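Long-range contacts in processed glycerol phosphate lipoteichoic acid synthase 2 (Bacillus subtilis, PDB 2W8D), which belongs to the sulfatase family of the alkaline phosphatase clan and, in this C-terminal domain, holds a magnesium ion: residues A117-K122 / H319-D324; K326-S331 / Y404-F409. One frame throughout, in Å; residues are numbered along the deposited sequence.

Contact 1: A117-K122 / H319-D324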
loop_
_atom_site.group_PDB
_atom_site.type_symbol
_atom_site.label_atom_id
_atom_site.label_comp_id
_atom_site.label_asym_id
_atom_site.label_seq_id
_atom_site.Cartn_x
_atom_site.Cartn_y
_atom_site.Cartn_z
ATOM N N ALA A 117 -10.360 -13.045 -1.750
ATOM C CA ALA A 117 -11.607 -13.805 -1.919
ATOM C C ALA A 117 -11.972 -13.994 -3.400
ATOM O O ALA A 117 -12.411 -15.081 -3.802
ATOM C CB ALA A 117 -12.745 -13.177 -1.149
ATOM N N ILE A 118 -11.763 -12.947 -4.203
ATOM C CA ILE A 118 -11.946 -13.028 -5.648
ATOM C C ILE A 118 -11.086 -14.167 -6.217
ATOM O O ILE A 118 -11.561 -15.034 -6.951
ATOM C CB ILE A 118 -11.592 -11.680 -6.354
ATOM C CG1 ILE A 118 -12.587 -10.607 -5.925
ATOM C CG2 ILE A 118 -11.590 -11.853 -7.905
ATOM C CD1 ILE A 118 -12.317 -9.219 -6.420
ATOM N N LEU A 119 -9.822 -14.159 -5.825
ATOM C CA LEU A 119 -8.854 -15.123 -6.280
ATOM C C LEU A 119 -9.104 -16.590 -5.877
ATOM O O LEU A 119 -8.434 -17.472 -6.400
ATOM C CB LEU A 119 -7.458 -14.647 -5.887
ATOM C CG LEU A 119 -7.061 -13.424 -6.719
ATOM C CD1 LEU A 119 -5.678 -12.891 -6.378
ATOM C CD2 LEU A 119 -7.167 -13.800 -8.217
ATOM N N LYS A 120 -10.062 -16.858 -4.980
ATOM C CA LYS A 120 -10.356 -18.237 -4.564
ATOM C C LYS A 120 -10.845 -19.076 -5.721
ATOM O O LYS A 120 -10.548 -20.257 -5.796
ATOM C CB LYS A 120 -11.414 -18.298 -3.446
ATOM C CG LYS A 120 -10.846 -18.422 -2.042
ATOM C CD LYS A 120 -11.605 -17.508 -1.102
ATOM C CE LYS A 120 -10.693 -16.932 -0.001
ATOM N NZ LYS A 120 -10.137 -17.951 0.953
ATOM N N SER A 121 -11.622 -18.459 -6.603
ATOM C CA SER A 121 -12.198 -19.136 -7.762
ATOM C C SER A 121 -11.115 -19.478 -8.796
ATOM O O SER A 121 -11.346 -20.293 -9.705
ATOM C CB SER A 121 -13.258 -18.245 -8.403
ATOM O OG SER A 121 -12.692 -16.990 -8.743
ATOM N N LYS A 122 -9.952 -18.849 -8.647
ATOM C CA LYS A 122 -8.735 -19.234 -9.350
ATOM C C LYS A 122 -7.793 -20.114 -8.486
ATOM O O LYS A 122 -6.651 -20.342 -8.870
ATOM C CB LYS A 122 -7.995 -17.989 -9.904
ATOM C CG LYS A 122 -8.526 -17.455 -11.268
ATOM C CD LYS A 122 -7.379 -17.141 -12.296
ATOM C CE LYS A 122 -6.569 -15.853 -11.946
ATOM N NZ LYS A 122 -5.314 -15.539 -12.778
ATOM N N HIS A 319 -5.749 -7.016 -12.927
ATOM C CA HIS A 319 -5.594 -6.910 -14.372
ATOM C C HIS A 319 -4.371 -7.648 -14.870
ATOM O O HIS A 319 -4.481 -8.406 -15.826
ATOM C CB HIS A 319 -5.639 -5.448 -14.853
ATOM C CG HIS A 319 -7.009 -4.846 -14.760
ATOM N ND1 HIS A 319 -7.269 -3.518 -15.024
ATOM C CD2 HIS A 319 -8.198 -5.395 -14.396
ATOM C CE1 HIS A 319 -8.554 -3.275 -14.839
ATOM N NE2 HIS A 319 -9.141 -4.400 -14.463
ATOM N N LEU A 320 -3.238 -7.469 -14.193
ATOM C CA LEU A 320 -2.018 -8.208 -14.531
ATOM C C LEU A 320 -2.273 -9.728 -14.504
ATOM O O LEU A 320 -1.736 -10.466 -15.337
ATOM C CB LEU A 320 -0.857 -7.833 -13.605
ATOM C CG LEU A 320 -0.052 -6.558 -13.924
ATOM C CD1 LEU A 320 0.786 -6.126 -12.726
ATOM C CD2 LEU A 320 0.842 -6.730 -15.139
ATOM N N LEU A 321 -3.126 -10.177 -13.582
ATOM C CA LEU A 321 -3.439 -11.608 -13.443
ATOM C C LEU A 321 -4.523 -12.082 -14.396
ATOM O O LEU A 321 -4.920 -13.250 -14.381
ATOM C CB LEU A 321 -3.860 -11.920 -12.008
ATOM C CG LEU A 321 -2.852 -11.769 -10.874
ATOM C CD1 LEU A 321 -3.602 -11.858 -9.552
ATOM C CD2 LEU A 321 -1.809 -12.864 -10.959
ATOM N N GLY A 322 -5.013 -11.179 -15.229
ATOM C CA GLY A 322 -6.026 -11.563 -16.205
ATOM C C GLY A 322 -7.429 -11.596 -15.631
ATOM O O GLY A 322 -8.311 -12.185 -16.224
ATOM N N VAL A 323 -7.666 -10.950 -14.488
ATOM C CA VAL A 323 -9.043 -10.910 -13.999
ATOM C C VAL A 323 -9.763 -9.587 -14.168
ATOM O O VAL A 323 -9.299 -8.541 -13.757
ATOM C CB VAL A 323 -9.304 -11.687 -12.647
ATOM C CG1 VAL A 323 -8.022 -12.109 -11.975
ATOM C CG2 VAL A 323 -10.265 -10.954 -11.710
ATOM N N ASP A 324 -10.906 -9.680 -14.829
ATOM C CA ASP A 324 -11.753 -8.548 -15.172
ATOM C C ASP A 324 -12.480 -7.971 -13.954
ATOM O O ASP A 324 -13.251 -8.671 -13.293
ATOM C CB ASP A 324 -12.775 -8.991 -16.237
ATOM C CG ASP A 324 -13.703 -7.863 -16.671
ATOM O OD1 ASP A 324 -13.362 -6.670 -16.434
ATOM O OD2 ASP A 324 -14.766 -8.180 -17.258
#
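L119 sends both methyls toward the loop that leaves helix 313-320: CD1 meets L321 CD1 at 3.9 Å, and CD2 lies 4.2 Å from V323 CG1. The L119 and L321 side chains cross at about a right angle and touch through their CD1 methyls. V323 divides its two methyls between neighbours. CG1 serves L119, while CG2 lies 4.1 Å from I118 CG2. In I118, CG1 lies beside the backbone N (chi1 -66°) and CG2 anti to it, which makes CG2 the branch that faces V323. Farther out, the aliphatic part of K122 covers the same valine, CE coming within 4.0 Å of V323 CG1. The lysine chain is bent at chi2 and chi3, bends that bring NZ beside L321 CB to the carbonyl of that leucine: NZ donates to L321 O at 2.8 Å, tilted 16° from the carbonyl plane. This oxygen belongs to the residue just before G322, whose positive phi (82°) closes the helix in a Schellman motif; the bond therefore ties the lysine to the turn just past the C-terminal end of helix 313-320. Within 117-122, S121 OG turns back to I118 O at 2.9 Å, nearly in line with the C=O bond. The contact joins I118 and the turn around L119-K122 to the loop that leaves helix 313-320, within the sulfatase family region. L318 of that helix touches both L119 and V323, and K120 forms a salt bridge with D149, which lies just ahead of strand 150-152.

Contact 2: K326-S331 / Y404-F409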
loop_
_atom_site.group_PDB
_atom_site.type_symbol
_atom_site.label_atom_id
_atom_site.label_comp_id
_atom_site.label_asym_id
_atom_site.label_seq_id
_atom_site.Cartn_x
_atom_site.Cartn_y
_atom_site.Cartn_z
ATOM N N LYS A 326 -14.521 -5.154 -13.959
ATOM C CA LYS A 326 -15.720 -4.379 -14.302
ATOM C C LYS A 326 -16.951 -4.695 -13.453
ATOM O O LYS A 326 -17.808 -3.833 -13.269
ATOM C CB LYS A 326 -16.075 -4.525 -15.796
ATOM C CG LYS A 326 -17.041 -3.436 -16.307
ATOM C CD LYS A 326 -17.068 -3.298 -17.839
ATOM C CE LYS A 326 -17.577 -1.910 -18.279
ATOM N NZ LYS A 326 -16.904 -1.432 -19.543
ATOM N N ASP A 327 -17.053 -5.924 -12.960
ATOM C CA ASP A 327 -18.235 -6.298 -12.185
ATOM C C ASP A 327 -18.113 -6.051 -10.669
ATOM O O ASP A 327 -19.068 -6.267 -9.929
ATOM C CB ASP A 327 -18.669 -7.734 -12.489
ATOM C CG ASP A 327 -20.189 -7.899 -12.458
ATOM O OD1 ASP A 327 -20.901 -6.887 -12.258
ATOM O OD2 ASP A 327 -20.686 -9.034 -12.638
ATOM N N TYR A 328 -16.960 -5.568 -10.215
ATOM C CA TYR A 328 -16.760 -5.252 -8.792
ATOM C C TYR A 328 -16.915 -3.788 -8.464
ATOM O O TYR A 328 -16.572 -2.919 -9.261
ATOM C CB TYR A 328 -15.383 -5.711 -8.330
ATOM C CG TYR A 328 -15.194 -7.173 -8.551
ATOM C CD1 TYR A 328 -15.819 -8.103 -7.719
ATOM C CD2 TYR A 328 -14.419 -7.643 -9.610
ATOM C CE1 TYR A 328 -15.656 -9.451 -7.910
ATOM C CE2 TYR A 328 -14.262 -9.010 -9.818
ATOM C CZ TYR A 328 -14.890 -9.903 -8.957
ATOM O OH TYR A 328 -14.751 -11.259 -9.143
ATOM N N LEU A 329 -17.382 -3.516 -7.253
ATOM C CA LEU A 329 -17.537 -2.154 -6.798
ATOM C C LEU A 329 -16.255 -1.721 -6.097
ATOM O O LEU A 329 -16.099 -1.903 -4.888
ATOM C CB LEU A 329 -18.764 -2.033 -5.899
ATOM C CG LEU A 329 -20.116 -2.377 -6.541
ATOM C CD1 LEU A 329 -21.215 -1.890 -5.648
ATOM C CD2 LEU A 329 -20.278 -1.764 -7.937
HETATM N N MSE A 330 -15.342 -1.168 -6.893
HETATM C CA MSE A 330 -14.021 -0.773 -6.475
HETATM C C MSE A 330 -13.835 0.693 -6.830
HETATM O O MSE A 330 -14.233 1.128 -7.898
HETATM C CB MSE A 330 -12.973 -1.624 -7.178
HETATM C CG MSE A 330 -12.842 -3.024 -6.599
HETATM SE SE MSE A 330 -11.466 -4.106 -7.481
HETATM C CE MSE A 330 -11.421 -5.556 -6.169
ATOM N N SER A 331 -13.216 1.444 -5.926
ATOM C CA SER A 331 -13.031 2.872 -6.106
ATOM C C SER A 331 -11.861 3.216 -7.011
ATOM O O SER A 331 -11.859 4.272 -7.648
ATOM C CB SER A 331 -12.823 3.541 -4.742
ATOM O OG SER A 331 -14.067 3.609 -4.055
ATOM N N TYR A 404 -24.991 -6.854 -3.244
ATOM C CA TYR A 404 -24.366 -6.914 -4.554
ATOM C C TYR A 404 -23.687 -8.252 -4.799
ATOM O O TYR A 404 -22.827 -8.654 -4.016
ATOM C CB TYR A 404 -23.324 -5.814 -4.691
ATOM C CG TYR A 404 -22.805 -5.713 -6.086
ATOM C CD1 TYR A 404 -21.522 -6.149 -6.409
ATOM C CD2 TYR A 404 -23.618 -5.221 -7.102
ATOM C CE1 TYR A 404 -21.048 -6.059 -7.711
ATOM C CE2 TYR A 404 -23.167 -5.134 -8.409
ATOM C CZ TYR A 404 -21.887 -5.556 -8.719
ATOM O OH TYR A 404 -21.453 -5.458 -10.029
ATOM N N GLU A 405 -24.045 -8.923 -5.894
ATOM C CA GLU A 405 -23.357 -10.157 -6.290
ATOM C C GLU A 405 -22.654 -10.035 -7.645
ATOM O O GLU A 405 -23.319 -9.987 -8.680
ATOM C CB GLU A 405 -24.306 -11.353 -6.312
ATOM C CG GLU A 405 -25.525 -11.230 -5.391
ATOM C CD GLU A 405 -25.923 -12.559 -4.770
ATOM O OE1 GLU A 405 -27.065 -13.026 -5.011
ATOM O OE2 GLU A 405 -25.084 -13.137 -4.036
ATOM N N PRO A 406 -21.306 -9.981 -7.637
ATOM C CA PRO A 406 -20.512 -10.010 -8.864
ATOM C C PRO A 406 -20.544 -11.423 -9.414
ATOM O O PRO A 406 -20.861 -12.344 -8.669
ATOM C CB PRO A 406 -19.093 -9.652 -8.388
ATOM C CG PRO A 406 -19.249 -9.141 -6.975
ATOM C CD PRO A 406 -20.453 -9.875 -6.444
ATOM N N LYS A 407 -20.194 -11.601 -10.688
ATOM C CA LYS A 407 -20.482 -12.865 -11.379
ATOM C C LYS A 407 -19.648 -14.064 -10.941
ATOM O O LYS A 407 -20.173 -15.168 -10.775
ATOM C CB LYS A 407 -20.437 -12.718 -12.917
ATOM C CG LYS A 407 -21.808 -12.867 -13.635
ATOM C CD LYS A 407 -22.723 -13.918 -12.975
ATOM C CE LYS A 407 -22.550 -15.340 -13.551
ATOM N NZ LYS A 407 -23.174 -16.350 -12.658
ATOM N N GLY A 408 -18.350 -13.864 -10.771
ATOM C CA GLY A 408 -17.521 -15.000 -10.414
ATOM C C GLY A 408 -17.828 -15.365 -8.983
ATOM O O GLY A 408 -17.924 -16.529 -8.634
ATOM N N PHE A 409 -18.071 -14.328 -8.194
ATOM C CA PHE A 409 -17.852 -14.335 -6.757
ATOM C C PHE A 409 -18.699 -15.258 -5.927
ATOM O O PHE A 409 -19.929 -15.240 -5.994
ATOM C CB PHE A 409 -18.039 -12.933 -6.217
ATOM C CG PHE A 409 -17.453 -12.742 -4.869
ATOM C CD1 PHE A 409 -16.078 -12.571 -4.725
ATOM C CD2 PHE A 409 -18.266 -12.721 -3.744
ATOM C CE1 PHE A 409 -15.519 -12.405 -3.481
ATOM C CE2 PHE A 409 -17.717 -12.542 -2.480
ATOM C CZ PHE A 409 -16.343 -12.385 -2.343
#
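Y404 OH reaches D327 at two oxygens, the backbone O at 2.5 Å and the carboxylate OD1 at 2.7 Å. The pairing joins two irregular loop segments, one following helix 313-320 and the other following helix 380-397, with an inverse gamma turn centred on L329. D327 O lies in the plane of the Y404 ring, at its edge, whereas the carboxylate stands almost perpendicular to that ring, the planes being 88° apart. The other carboxylate oxygen, OD2, receives a weak bond from K407 N at 3.3 Å, so D327 spans both Y404 and K407. A long, weak ion pair links OD1 to K15 of helix 6-17. Packing takes over beyond the polar group. L329 places CG over one face of the Y404 ring, 4.0 Å from the centroid, in a CH-pi contact. Y404 CG is anti to its own N (chi1 -172°), an orientation that carries the ring across to 326-331. The Y328 side chain starts away from 404-409, but its end comes back, and the side chains of Y328 and P406 cross at about a right angle. Y328 CE1 approaches P406 CB to 3.5 Å, and the same CE1 lies 4.5 Å from F409 CD1.

In the fold
The two contacts follow one another along the chain: H319-D324 is followed almost at once by K326-S331, so one continuous run leaving helix 313-320 meets first 117-122 and then 404-409. The centres are 12 Å apart, and the two contacts touch. I118, which packs on V323 in contact 1, also meets two residues of 326-331, with CG2 3.4 Å from Y328 OH and CD1 3.8 Å from M330 CE, while A117 CB packs 3.7 Å from F409 CE1. Helix 115-118 and the run leaving helix 313-320 thus both pack on the loop after helix 380-397, and helix 6-17 borders contact 2.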